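Local coordinates for protein Dok-7 (Mus musculus, PDB 3ML4) that activates the receptor tyrosine kinase MuSK in neuromuscular synapse formation as a dimeric adaptor, with a phosphoinositide-binding PH domain and a MuSK-binding PTB domain, at residues B[154-158]-B[159-163]. Residues are numbered along the deposited sequence; the frame is centred on the assembly and turned at random.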
# COMPACT_ATOMS: atom_id res chain seq x y z
N GLY B 154 6.54 17.10 -13.75
CA GLY B 154 7.71 16.24 -13.72
C GLY B 154 7.49 15.12 -12.72
O GLY B 154 6.99 15.36 -11.63
N GLN B 155 7.85 13.89 -13.12
CA GLN B 155 7.63 12.71 -12.28
C GLN B 155 8.75 11.67 -12.39
O GLN B 155 9.22 11.37 -13.49
CB GLN B 155 6.28 12.06 -12.59
CG GLN B 155 6.12 11.57 -14.03
CD GLN B 155 4.79 10.88 -14.27
OE1 GLN B 155 3.99 11.33 -15.08
NE2 GLN B 155 4.56 9.77 -13.57
N TRP B 156 9.17 11.13 -11.25
CA TRP B 156 10.22 10.12 -11.19
C TRP B 156 9.86 9.08 -10.14
O TRP B 156 9.28 9.42 -9.11
CB TRP B 156 11.57 10.76 -10.80
CG TRP B 156 12.03 11.91 -11.66
CD1 TRP B 156 12.92 11.85 -12.69
CD2 TRP B 156 11.63 13.29 -11.56
NE1 TRP B 156 13.10 13.10 -13.24
CE2 TRP B 156 12.32 14.00 -12.57
CE3 TRP B 156 10.75 13.98 -10.72
CZ2 TRP B 156 12.16 15.38 -12.76
CZ3 TRP B 156 10.59 15.35 -10.91
CH2 TRP B 156 11.29 16.04 -11.93
N LYS B 157 10.19 7.82 -10.40
CA LYS B 157 10.31 6.83 -9.32
C LYS B 157 11.59 7.19 -8.58
O LYS B 157 12.62 7.44 -9.21
CB LYS B 157 10.46 5.41 -9.86
CG LYS B 157 9.20 4.74 -10.38
CD LYS B 157 9.35 3.22 -10.33
CE LYS B 157 8.98 2.55 -11.65
NZ LYS B 157 7.59 2.84 -12.10
N LEU B 158 11.53 7.22 -7.25
CA LEU B 158 12.74 7.40 -6.44
C LEU B 158 13.83 6.36 -6.72
O LEU B 158 15.01 6.67 -6.66
CB LEU B 158 12.40 7.42 -4.95
CG LEU B 158 12.65 8.77 -4.26
CD1 LEU B 158 11.61 9.81 -4.66
CD2 LEU B 158 12.69 8.59 -2.76
N SER B 159 13.42 5.13 -7.05
CA SER B 159 14.35 4.04 -7.33
C SER B 159 15.11 4.21 -8.66
O SER B 159 16.04 3.44 -8.96
CB SER B 159 13.62 2.69 -7.28
OG SER B 159 12.57 2.63 -8.23
N ASP B 160 14.72 5.21 -9.44
CA ASP B 160 15.34 5.47 -10.74
C ASP B 160 16.27 6.69 -10.71
O ASP B 160 16.82 7.08 -11.74
CB ASP B 160 14.26 5.63 -11.80
CG ASP B 160 13.43 4.37 -12.00
OD1 ASP B 160 13.89 3.28 -11.59
OD2 ASP B 160 12.34 4.46 -12.59
N LEU B 161 16.44 7.27 -9.53
CA LEU B 161 17.38 8.37 -9.32
C LEU B 161 18.79 7.85 -9.06
O LEU B 161 18.99 7.02 -8.17
CB LEU B 161 16.93 9.23 -8.14
CG LEU B 161 16.10 10.50 -8.33
CD1 LEU B 161 15.19 10.47 -9.56
CD2 LEU B 161 15.30 10.74 -7.06
N ARG B 162 19.77 8.33 -9.84
CA ARG B 162 21.17 7.94 -9.65
C ARG B 162 21.74 8.57 -8.39
O ARG B 162 22.32 7.90 -7.55
CB ARG B 162 22.05 8.38 -10.82
CG ARG B 162 21.60 7.92 -12.20
CD ARG B 162 22.80 7.81 -13.14
NE ARG B 162 22.38 7.74 -14.54
CZ ARG B 162 23.14 7.25 -15.53
NH1 ARG B 162 24.35 6.78 -15.28
NH2 ARG B 162 22.67 7.23 -16.77
N ARG B 163 21.55 9.88 -8.30
CA ARG B 163 22.21 10.71 -7.31
C ARG B 163 21.27 11.81 -6.86
O ARG B 163 20.32 12.15 -7.56
CB ARG B 163 23.48 11.33 -7.91
CG ARG B 163 24.74 10.48 -7.77
CD ARG B 163 25.44 10.24 -9.12
NE ARG B 163 25.62 11.46 -9.90
CZ ARG B 163 26.80 12.04 -10.15
NH1 ARG B 163 27.92 11.51 -9.67
NH2 ARG B 163 26.85 13.15 -10.88
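Ser159 and Asp160 curl back over Lys157 in a short 3-10 turn, 158-160, that joins two strands of the PTB domain, 151-157 and 161-167, the outermost strands of its seven-stranded antiparallel sheet. The Ser159 hydroxyl OG, set between its own backbone N and carbonyl carbon (chi1 60°), lies 3.9 Å from CD of Lys157. At Asp160 the turn closes: its N donates to Lys157 O over 3.1 Å, the donor sitting well above the carbonyl plane. Its carboxylate runs alongside the lysine chain, pointing the same way, with OD2 3.4 Å from Lys157 CB. Lys157 NZ stays 5.0 Å from Asp160 OD2, too far for a salt bridge, so any attraction between the charges is probably weak. Leu161 repeats the pattern one residue on, its N bonding to Leu158 O at 3.3 Å. Its buried side chain packs on Phe200 of helix 193-203 and meets Trp156 obliquely, Trp156 CB lying 3.8 Å from Leu161 CD1; Trp156 NE1 bonds to Trp182 O. The Leu161 carbonyl oxygen is hydrogen-bonded to a polar side chain of the bound peptide. Arg163 then pairs with that peptide in an antiparallel ladder, extending the sheet, while its NE forms a salt bridge with Glu174 OE1.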